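PDB 3U55: phosphoribosylaminoimidazole-succinocarboxamide synthase from Pyrococcus horikoshii, which catalyses the ATP-dependent ligation of L-aspartate to 5-amino-1-(5-phosphoribosyl)imidazole-4-carboxylate, giving the succinocarboxamide SAICAR in de novo purine biosynthesis. Local coordinates for residues A[86-91]-A[147-152]; A[52-57]-A[76-81]; A[117-122]-A[131-136]. All coordinates share one frame; numbering follows the deposited sequence.

Interaction 1 of 3, residues A[86-91]-A[147-152]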
loop_
_atom_site.group_PDB
_atom_site.type_symbol
_atom_site.label_atom_id
_atom_site.label_comp_id
_atom_site.label_asym_id
_atom_site.label_seq_id
_atom_site.Cartn_x
_atom_site.Cartn_y
_atom_site.Cartn_z
ATOM N N TYR A 86 -11.856 -5.253 13.249
ATOM C CA TYR A 86 -10.543 -4.949 12.680
ATOM C C TYR A 86 -10.520 -3.483 12.255
ATOM O O TYR A 86 -11.508 -2.991 11.696
ATOM C CB TYR A 86 -10.249 -5.819 11.457
ATOM C CG TYR A 86 -10.021 -7.279 11.762
ATOM C CD1 TYR A 86 -8.809 -7.718 12.297
ATOM C CD2 TYR A 86 -11.016 -8.224 11.513
ATOM C CE1 TYR A 86 -8.589 -9.059 12.578
ATOM C CE2 TYR A 86 -10.810 -9.570 11.792
ATOM C CZ TYR A 86 -9.596 -9.982 12.317
ATOM O OH TYR A 86 -9.389 -11.319 12.587
ATOM N N PRO A 87 -9.389 -2.789 12.490
ATOM C CA PRO A 87 -9.260 -1.396 12.068
ATOM C C PRO A 87 -8.930 -1.313 10.572
ATOM O O PRO A 87 -7.947 -0.679 10.190
ATOM C CB PRO A 87 -8.090 -0.879 12.918
ATOM C CG PRO A 87 -7.256 -2.067 13.177
ATOM C CD PRO A 87 -8.184 -3.271 13.197
ATOM N N LEU A 88 -9.754 -1.960 9.747
ATOM C CA LEU A 88 -9.505 -2.047 8.307
ATOM C C LEU A 88 -10.696 -1.624 7.476
ATOM O O LEU A 88 -11.844 -1.841 7.860
ATOM C CB LEU A 88 -9.140 -3.481 7.896
ATOM C CG LEU A 88 -7.927 -4.184 8.509
ATOM C CD1 LEU A 88 -7.922 -5.665 8.101
ATOM C CD2 LEU A 88 -6.623 -3.493 8.106
ATOM N N GLU A 89 -10.400 -1.027 6.323
ATOM C CA GLU A 89 -11.350 -0.952 5.227
ATOM C C GLU A 89 -10.760 -1.789 4.093
ATOM O O GLU A 89 -9.612 -1.590 3.705
ATOM C CB GLU A 89 -11.585 0.499 4.804
ATOM C CG GLU A 89 -12.394 1.285 5.842
ATOM C CD GLU A 89 -12.477 2.778 5.552
ATOM O OE1 GLU A 89 -13.011 3.508 6.414
ATOM O OE2 GLU A 89 -12.013 3.222 4.476
ATOM N N VAL A 90 -11.535 -2.752 3.608
ATOM C CA VAL A 90 -11.058 -3.689 2.590
ATOM C C VAL A 90 -11.781 -3.355 1.299
ATOM O O VAL A 90 -13.005 -3.462 1.217
ATOM C CB VAL A 90 -11.308 -5.155 3.005
ATOM C CG1 VAL A 90 -10.757 -6.136 1.958
ATOM C CG2 VAL A 90 -10.676 -5.435 4.370
ATOM N N VAL A 91 -11.019 -2.926 0.300
ATOM C CA VAL A 91 -11.609 -2.484 -0.959
ATOM C C VAL A 91 -11.318 -3.501 -2.077
ATOM O O VAL A 91 -10.160 -3.837 -2.324
ATOM C CB VAL A 91 -11.091 -1.072 -1.338
ATOM C CG1 VAL A 91 -11.700 -0.615 -2.649
ATOM C CG2 VAL A 91 -11.378 -0.061 -0.201
ATOM N N LYS A 147 -5.107 -13.263 5.077
ATOM C CA LYS A 147 -5.457 -14.178 3.989
ATOM C C LYS A 147 -6.931 -14.575 4.020
ATOM O O LYS A 147 -7.599 -14.568 2.976
ATOM C CB LYS A 147 -4.566 -15.422 3.995
ATOM C CG LYS A 147 -3.186 -15.191 3.386
ATOM C CD LYS A 147 -2.270 -16.381 3.643
ATOM C CE LYS A 147 -0.906 -16.183 2.994
ATOM N NZ LYS A 147 0.068 -17.214 3.459
ATOM N N LYS A 148 -7.437 -14.901 5.212
ATOM C CA LYS A 148 -8.860 -15.225 5.387
ATOM C C LYS A 148 -9.764 -14.061 4.988
ATOM O O LYS A 148 -10.782 -14.257 4.312
ATOM C CB LYS A 148 -9.161 -15.652 6.829
ATOM C CG LYS A 148 -8.743 -17.082 7.169
ATOM C CD LYS A 148 -9.040 -17.407 8.634
ATOM C CE LYS A 148 -9.031 -18.917 8.888
ATOM N NZ LYS A 148 -7.757 -19.563 8.450
ATOM N N ILE A 149 -9.383 -12.856 5.407
ATOM C CA ILE A 149 -10.127 -11.637 5.075
ATOM C C ILE A 149 -10.210 -11.415 3.556
ATOM O O ILE A 149 -11.293 -11.161 3.029
ATOM C CB ILE A 149 -9.526 -10.392 5.789
ATOM C CG1 ILE A 149 -9.886 -10.414 7.284
ATOM C CG2 ILE A 149 -10.018 -9.096 5.139
ATOM C CD1 ILE A 149 -8.986 -9.514 8.156
ATOM N N GLU A 150 -9.078 -11.523 2.861
ATOM C CA GLU A 150 -9.075 -11.316 1.400
ATOM C C GLU A 150 -9.832 -12.417 0.651
ATOM O O GLU A 150 -10.494 -12.147 -0.348
ATOM C CB GLU A 150 -7.649 -11.131 0.861
ATOM C CG GLU A 150 -6.977 -9.885 1.454
ATOM C CD GLU A 150 -5.745 -9.406 0.708
ATOM O OE1 GLU A 150 -5.059 -10.218 0.044
ATOM O OE2 GLU A 150 -5.445 -8.196 0.829
ATOM N N GLU A 151 -9.752 -13.644 1.157
ATOM C CA GLU A 151 -10.496 -14.773 0.600
ATOM C C GLU A 151 -12.003 -14.522 0.674
ATOM O O GLU A 151 -12.721 -14.689 -0.324
ATOM C CB GLU A 151 -10.107 -16.063 1.341
ATOM C CG GLU A 151 -10.795 -17.319 0.855
ATOM C CD GLU A 151 -10.333 -18.554 1.615
ATOM O OE1 GLU A 151 -10.165 -19.609 0.975
ATOM O OE2 GLU A 151 -10.117 -18.468 2.846
ATOM N N ILE A 152 -12.472 -14.085 1.845
ATOM C CA ILE A 152 -13.873 -13.721 2.031
ATOM C C ILE A 152 -14.260 -12.587 1.067
ATOM O O ILE A 152 -15.250 -12.693 0.346
ATOM C CB ILE A 152 -14.188 -13.302 3.496
ATOM C CG1 ILE A 152 -13.997 -14.482 4.463
ATOM C CG2 ILE A 152 -15.620 -12.786 3.606
ATOM C CD1 ILE A 152 -13.892 -14.052 5.953
#
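Ile149 is the side chain with which helix 143-165 packs on Tyr86, Leu88 and Val90 of strand 84-93, a helix-on-sheet contact in the buried core of the SAICAR synthetase fold. Tyr86, Leu88 and Val90 all point toward the helix; an inverse gamma turn centred on Pro87 lies between the first two. The nearest CA atoms, Val90 CA and Glu150 CA, are 8.0 Å apart, and side chains make the contact. Ile149 divides its work between two branches. Its CG1 lies anti to the carbonyl carbon (chi1 -74°) and carries CD1 out to the start of the segment, while CG2 turns to the other end. Ile149 CD1 sits over the middle of the Tyr86 ring, 4.1 Å from the centroid and 10° off the normal, a CH-pi contact made almost squarely on the face. Ile149 CD1 also meets Leu88 CD1 at 4.0 Å, so this methyl is shared between an aromatic face and a leucine branch. Further along, Ile149 CG2 touches Val90 CG2 at 3.8 Å. The polar end of Tyr86 is dealt with elsewhere: its OH is hydrogen-bonded to Glu145, one turn before Ile149 on helix 143-165. Around this group, Phe178 of strand 169-180 and Ile186 of strand 186-188 also pack against Ile149. No hydrogen bond crosses between 86-91 and 147-152. The join between helix and strand here therefore rests on dispersion, on the fit of one methyl to a ring face and on the exclusion of water.

Interaction 2 of 3, residues A[52-57]-A[76-81]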
loop_
_atom_site.group_PDB
_atom_site.type_symbol
_atom_site.label_atom_id
_atom_site.label_comp_id
_atom_site.label_asym_id
_atom_site.label_seq_id
_atom_site.Cartn_x
_atom_site.Cartn_y
_atom_site.Cartn_z
ATOM N N LEU A 52 -31.160 -2.121 1.245
ATOM C CA LEU A 52 -30.193 -2.742 0.339
ATOM C C LEU A 52 -29.129 -3.559 1.085
ATOM O O LEU A 52 -28.716 -4.624 0.614
ATOM C CB LEU A 52 -29.564 -1.693 -0.580
ATOM C CG LEU A 52 -30.531 -1.124 -1.623
ATOM C CD1 LEU A 52 -29.977 0.149 -2.241
ATOM C CD2 LEU A 52 -30.865 -2.154 -2.704
ATOM N N SER A 53 -28.709 -3.079 2.253
ATOM C CA SER A 53 -27.770 -3.834 3.086
ATOM C C SER A 53 -28.370 -5.181 3.477
ATOM O O SER A 53 -27.722 -6.218 3.351
ATOM C CB SER A 53 -27.376 -3.046 4.340
ATOM O OG SER A 53 -26.504 -1.973 4.028
ATOM N N VAL A 54 -29.620 -5.154 3.935
ATOM C CA VAL A 54 -30.351 -6.368 4.302
ATOM C C VAL A 54 -30.395 -7.349 3.133
ATOM O O VAL A 54 -30.074 -8.530 3.297
ATOM C CB VAL A 54 -31.779 -6.039 4.812
ATOM C CG1 VAL A 54 -32.615 -7.298 4.962
ATOM C CG2 VAL A 54 -31.704 -5.322 6.138
ATOM N N ILE A 55 -30.771 -6.852 1.955
ATOM C CA ILE A 55 -30.820 -7.683 0.756
ATOM C C ILE A 55 -29.463 -8.357 0.490
ATOM O O ILE A 55 -29.394 -9.574 0.295
ATOM C CB ILE A 55 -31.277 -6.879 -0.485
ATOM C CG1 ILE A 55 -32.766 -6.526 -0.372
ATOM C CG2 ILE A 55 -31.015 -7.671 -1.768
ATOM C CD1 ILE A 55 -33.202 -5.368 -1.248
ATOM N N PHE A 56 -28.392 -7.562 0.487
ATOM C CA PHE A 56 -27.056 -8.092 0.223
ATOM C C PHE A 56 -26.569 -9.052 1.308
ATOM O O PHE A 56 -26.021 -10.102 0.984
ATOM C CB PHE A 56 -26.042 -6.971 -0.016
ATOM C CG PHE A 56 -26.278 -6.187 -1.290
ATOM C CD1 PHE A 56 -26.399 -6.836 -2.521
ATOM C CD2 PHE A 56 -26.344 -4.796 -1.262
ATOM C CE1 PHE A 56 -26.602 -6.107 -3.703
ATOM C CE2 PHE A 56 -26.537 -4.060 -2.427
ATOM C CZ PHE A 56 -26.672 -4.715 -3.653
ATOM N N PHE A 57 -26.768 -8.704 2.581
ATOM C CA PHE A 57 -26.386 -9.602 3.688
ATOM C C PHE A 57 -27.072 -10.958 3.587
ATOM O O PHE A 57 -26.433 -11.995 3.779
ATOM C CB PHE A 57 -26.688 -9.000 5.064
ATOM C CG PHE A 57 -25.758 -7.882 5.480
ATOM C CD1 PHE A 57 -24.395 -7.938 5.210
ATOM C CD2 PHE A 57 -26.257 -6.786 6.186
ATOM C CE1 PHE A 57 -23.543 -6.901 5.613
ATOM C CE2 PHE A 57 -25.416 -5.748 6.595
ATOM C CZ PHE A 57 -24.060 -5.803 6.307
ATOM N N ASN A 76 -35.142 2.421 9.866
ATOM C CA ASN A 76 -33.819 2.304 9.254
ATOM C C ASN A 76 -32.824 1.598 10.172
ATOM O O ASN A 76 -31.618 1.857 10.100
ATOM C CB ASN A 76 -33.263 3.688 8.922
ATOM C CG ASN A 76 -34.129 4.460 7.950
ATOM O OD1 ASN A 76 -35.072 3.921 7.365
ATOM N ND2 ASN A 76 -33.805 5.734 7.767
ATOM N N ARG A 77 -33.334 0.715 11.025
ATOM C CA ARG A 77 -32.536 0.056 12.061
ATOM C C ARG A 77 -32.333 -1.425 11.769
ATOM O O ARG A 77 -33.296 -2.143 11.457
ATOM C CB ARG A 77 -33.208 0.203 13.433
ATOM C CG ARG A 77 -33.375 1.631 13.926
ATOM C CD ARG A 77 -34.121 1.659 15.256
ATOM N NE ARG A 77 -35.462 1.090 15.146
ATOM C CZ ARG A 77 -36.559 1.805 14.912
ATOM N NH1 ARG A 77 -36.477 3.119 14.761
ATOM N NH2 ARG A 77 -37.738 1.204 14.822
ATOM N N LEU A 78 -31.084 -1.875 11.873
ATOM C CA LEU A 78 -30.749 -3.287 11.785
ATOM C C LEU A 78 -30.212 -3.735 13.136
ATOM O O LEU A 78 -29.545 -2.969 13.828
ATOM C CB LEU A 78 -29.686 -3.555 10.706
ATOM C CG LEU A 78 -29.901 -3.184 9.234
ATOM C CD1 LEU A 78 -28.959 -4.016 8.348
ATOM C CD2 LEU A 78 -31.343 -3.385 8.812
ATOM N N ILE A 79 -30.520 -4.971 13.510
ATOM C CA ILE A 79 -29.887 -5.600 14.659
ATOM C C ILE A 79 -28.714 -6.409 14.127
ATOM O O ILE A 79 -28.879 -7.227 13.225
ATOM C CB ILE A 79 -30.842 -6.511 15.440
ATOM C CG1 ILE A 79 -32.112 -5.746 15.831
ATOM C CG2 ILE A 79 -30.150 -7.039 16.699
ATOM C CD1 ILE A 79 -33.250 -6.640 16.257
ATOM N N VAL A 80 -27.539 -6.143 14.688
ATOM C CA VAL A 80 -26.287 -6.733 14.228
ATOM C C VAL A 80 -25.517 -7.334 15.403
ATOM O O VAL A 80 -25.678 -6.908 16.550
ATOM C CB VAL A 80 -25.399 -5.706 13.440
ATOM C CG1 VAL A 80 -26.113 -5.221 12.174
ATOM C CG2 VAL A 80 -24.988 -4.516 14.318
ATOM N N GLU A 81 -24.705 -8.342 15.102
ATOM C CA GLU A 81 -23.857 -9.012 16.080
ATOM C C GLU A 81 -22.720 -8.086 16.518
ATOM O O GLU A 81 -22.102 -7.419 15.682
ATOM C CB GLU A 81 -23.292 -10.274 15.432
ATOM C CG GLU A 81 -22.479 -11.172 16.337
ATOM C CD GLU A 81 -21.921 -12.376 15.597
ATOM O OE1 GLU A 81 -22.048 -12.433 14.353
ATOM O OE2 GLU A 81 -21.356 -13.267 16.262
#
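Val54, on helix 52-57, and Leu78, on strand 77-81, are the residues whose CA atoms come nearest, 8.1 Å apart. The two segments run in roughly the same direction, their axes inclined by 36° and passing 10.4 Å from each other, so the space between them is bridged by side chains alone. Leu78 does most of this. With CG anti to its carbonyl carbon (chi1 -59°), it reaches the helix and straddles Val54 CG2 with both branches. Leu78 CD1 lies 3.8 Å from Val54 CG2, and Leu78 CD2 is modelled 3.3 Å from it, tighter than usual van der Waals contact, so the exact separation is doubtful. Phe57 also meets Leu78 CD1, offering its ring edge rather than a face: Phe57 CE2 is 4.3 Å from Leu78 CD1. Ser53 adds a looser touch through CB, while its OG is hydrogen-bonded to Asn49 O, one turn back in the helix, and to Ile192 N. The contact thus lays helix 45-62 on one face of a four-stranded antiparallel sheet. Phe69 and Val72 of strand 69-72 and Met25 and Phe27 of strand 22-27 pack around these residues, and Leu52 and Phe56 meet helix 220-232.

Interaction 3 of 3, residues A[117-122]-A[131-136]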
loop_
_atom_site.group_PDB
_atom_site.type_symbol
_atom_site.label_atom_id
_atom_site.label_comp_id
_atom_site.label_asym_id
_atom_site.label_seq_id
_atom_site.Cartn_x
_atom_site.Cartn_y
_atom_site.Cartn_z
ATOM N N VAL A 117 -7.373 -6.179 -4.525
ATOM C CA VAL A 117 -7.814 -6.002 -3.130
ATOM C C VAL A 117 -6.840 -5.051 -2.453
ATOM O O VAL A 117 -5.621 -5.238 -2.536
ATOM C CB VAL A 117 -7.894 -7.348 -2.350
ATOM C CG1 VAL A 117 -8.378 -7.126 -0.902
ATOM C CG2 VAL A 117 -8.813 -8.335 -3.065
ATOM N N GLU A 118 -7.383 -4.013 -1.818
ATOM C CA GLU A 118 -6.577 -3.027 -1.112
ATOM C C GLU A 118 -6.988 -2.998 0.345
ATOM O O GLU A 118 -8.178 -3.084 0.668
ATOM C CB GLU A 118 -6.748 -1.629 -1.715
ATOM C CG GLU A 118 -6.247 -1.503 -3.154
ATOM C CD GLU A 118 -6.702 -0.221 -3.836
ATOM O OE1 GLU A 118 -7.545 0.517 -3.279
ATOM O OE2 GLU A 118 -6.232 0.043 -4.958
ATOM N N LEU A 119 -5.995 -2.896 1.222
ATOM C CA LEU A 119 -6.255 -2.761 2.656
ATOM C C LEU A 119 -5.958 -1.336 3.083
ATOM O O LEU A 119 -4.915 -0.784 2.725
ATOM C CB LEU A 119 -5.372 -3.725 3.455
ATOM C CG LEU A 119 -5.445 -5.206 3.060
ATOM C CD1 LEU A 119 -4.366 -6.021 3.772
ATOM C CD2 LEU A 119 -6.829 -5.760 3.374
ATOM N N TYR A 120 -6.880 -0.751 3.843
ATOM C CA TYR A 120 -6.708 0.588 4.395
ATOM C C TYR A 120 -6.804 0.523 5.904
ATOM O O TYR A 120 -7.677 -0.139 6.458
ATOM C CB TYR A 120 -7.735 1.575 3.834
ATOM C CG TYR A 120 -7.535 1.836 2.366
ATOM C CD1 TYR A 120 -6.728 2.888 1.930
ATOM C CD2 TYR A 120 -8.130 1.011 1.407
ATOM C CE1 TYR A 120 -6.515 3.119 0.582
ATOM C CE2 TYR A 120 -7.929 1.235 0.053
ATOM C CZ TYR A 120 -7.124 2.294 -0.351
ATOM O OH TYR A 120 -6.914 2.519 -1.688
ATOM N N TYR A 121 -5.867 1.189 6.554
ATOM C CA TYR A 121 -5.846 1.260 8.009
ATOM C C TYR A 121 -6.813 2.347 8.481
ATOM O O TYR A 121 -6.636 3.517 8.154
ATOM C CB TYR A 121 -4.416 1.538 8.472
ATOM C CG TYR A 121 -4.253 1.859 9.941
ATOM C CD1 TYR A 121 -4.982 1.178 10.917
ATOM C CD2 TYR A 121 -3.339 2.826 10.354
ATOM C CE1 TYR A 121 -4.819 1.476 12.281
ATOM C CE2 TYR A 121 -3.169 3.124 11.705
ATOM C CZ TYR A 121 -3.912 2.452 12.656
ATOM O OH TYR A 121 -3.726 2.761 13.991
ATOM N N LYS A 122 -7.838 1.958 9.241
ATOM C CA LYS A 122 -8.812 2.925 9.759
ATOM C C LYS A 122 -8.185 3.744 10.881
ATOM O O LYS A 122 -7.953 3.237 11.978
ATOM C CB LYS A 122 -10.086 2.232 10.248
ATOM C CG LYS A 122 -11.004 1.748 9.139
ATOM C CD LYS A 122 -12.247 1.041 9.697
ATOM C CE LYS A 122 -13.213 2.007 10.381
ATOM N NZ LYS A 122 -14.035 2.756 9.394
ATOM N N ILE A 131 -2.310 0.161 3.501
ATOM C CA ILE A 131 -1.288 -0.636 4.168
ATOM C C ILE A 131 -1.114 -1.969 3.447
ATOM O O ILE A 131 -1.961 -2.364 2.647
ATOM C CB ILE A 131 -1.605 -0.894 5.669
ATOM C CG1 ILE A 131 -2.981 -1.552 5.842
ATOM C CG2 ILE A 131 -1.468 0.410 6.484
ATOM C CD1 ILE A 131 -3.202 -2.185 7.226
ATOM N N ASN A 132 -0.008 -2.651 3.730
ATOM C CA ASN A 132 0.199 -4.001 3.208
ATOM C C ASN A 132 0.179 -5.034 4.350
ATOM O O ASN A 132 -0.133 -4.683 5.500
ATOM C CB ASN A 132 1.472 -4.074 2.346
ATOM C CG ASN A 132 2.740 -3.816 3.139
ATOM O OD1 ASN A 132 2.828 -4.183 4.302
ATOM N ND2 ASN A 132 3.735 -3.195 2.505
ATOM N N TYR A 133 0.509 -6.288 4.042
ATOM C CA TYR A 133 0.436 -7.373 5.035
ATOM C C TYR A 133 1.412 -7.182 6.190
ATOM O O TYR A 133 1.131 -7.611 7.309
ATOM C CB TYR A 133 0.691 -8.746 4.394
ATOM C CG TYR A 133 -0.175 -9.083 3.193
ATOM C CD1 TYR A 133 -1.396 -8.444 2.972
ATOM C CD2 TYR A 133 0.223 -10.066 2.286
ATOM C CE1 TYR A 133 -2.186 -8.766 1.875
ATOM C CE2 TYR A 133 -0.565 -10.398 1.197
ATOM C CZ TYR A 133 -1.762 -9.750 0.993
ATOM O OH TYR A 133 -2.530 -10.083 -0.101
ATOM N N TYR A 134 2.554 -6.553 5.913
ATOM C CA TYR A 134 3.566 -6.304 6.942
ATOM C C TYR A 134 3.082 -5.246 7.924
ATOM O O TYR A 134 3.272 -5.402 9.132
ATOM C CB TYR A 134 4.899 -5.860 6.336
ATOM C CG TYR A 134 5.561 -6.881 5.443
ATOM C CD1 TYR A 134 6.493 -7.784 5.956
ATOM C CD2 TYR A 134 5.269 -6.936 4.080
ATOM C CE1 TYR A 134 7.112 -8.722 5.135
ATOM C CE2 TYR A 134 5.881 -7.866 3.250
ATOM C CZ TYR A 134 6.803 -8.753 3.784
ATOM O OH TYR A 134 7.410 -9.666 2.958
ATOM N N HIS A 135 2.466 -4.173 7.421
ATOM C CA HIS A 135 1.919 -3.153 8.332
ATOM C C HIS A 135 0.826 -3.783 9.194
ATOM O O HIS A 135 0.736 -3.496 10.395
ATOM C CB HIS A 135 1.313 -1.948 7.606
ATOM C CG HIS A 135 2.199 -1.319 6.577
ATOM N ND1 HIS A 135 3.342 -0.619 6.892
ATOM C CD2 HIS A 135 2.076 -1.248 5.232
ATOM C CE1 HIS A 135 3.895 -0.164 5.780
ATOM N NE2 HIS A 135 3.142 -0.530 4.760
ATOM N N ALA A 136 -0.011 -4.625 8.576
ATOM C CA ALA A 136 -1.134 -5.258 9.283
ATOM C C ALA A 136 -0.644 -6.101 10.463
ATOM O O ALA A 136 -1.260 -6.095 11.538
ATOM C CB ALA A 136 -1.960 -6.116 8.336
HETATM O O HOH W 1 -3.224 -3.205 0.425
#
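The Tyr133 ring presents an edge to Leu119, whose CD1 lies near the ring plane, 3.9 Å from Tyr133 CD1; the two side chains cross at about a right angle. The same ring also meets Tyr133 of the second subunit, with planes turned by about 85°. Tyr120, pointing the other way from its strand, has Glu118 OE1 in the plane of its ring at the hydroxyl end. Tyr120 OH bonds Glu118 OE1 at 2.6 Å, coming from above the carboxylate plane, and Arg93 forms a salt bridge to the same oxygen. Between the segments, Ile131 N gives a nearly straight hydrogen bond to Leu119 O (2.9 Å, 171°). A water accepts from Leu119 N and donates to Ile131 O, spanning the pair where no direct bond forms. Ile131 holds CG1 between its backbone N and carbonyl carbon (chi1 56°), which lays CG1 4.0 Å from Leu119 CB and leaves CG2 against Tyr121 CB at 3.7 Å. With an alanine in its place, the branches against Leu119 and Tyr121 would be missing, which would probably open a gap beside both. Just beyond, Asn132 OD1 accepts from His135 N at 3.1 Å and, weakly, from Tyr134 N. Tyr134 OH is hydrogen-bonded to Glu150 of the second subunit. Asn132 is thus the N-cap of helix 133-138, set where short strand 130-131 at the edge of the sheet gives way to that helix at the subunit interface.

Along the chain, interaction 2 closes before interaction 1 opens, and interaction 3 is nested inside the loop that interaction 1 closes. Interactions 1 and 3 are neighbours, with centres 9 Å apart. They reach adjacent strands, 84-93 and 111-121, of one antiparallel sheet and touch directly: Glu150 OE1 lies 2.5 Å from Tyr133 OH, a probable hydrogen bond that ties helix 143-165 to helix 133-138. Interaction 2 belongs to a different sheet, with its centre about 19 Å from that of interaction 1 and 26 Å from that of interaction 3, although strand 77-81 leads into strand 84-93. Interaction 3, with Glu150 of interaction 1, lies at the subunit interface; interaction 2 packs a helix on a separate sheet.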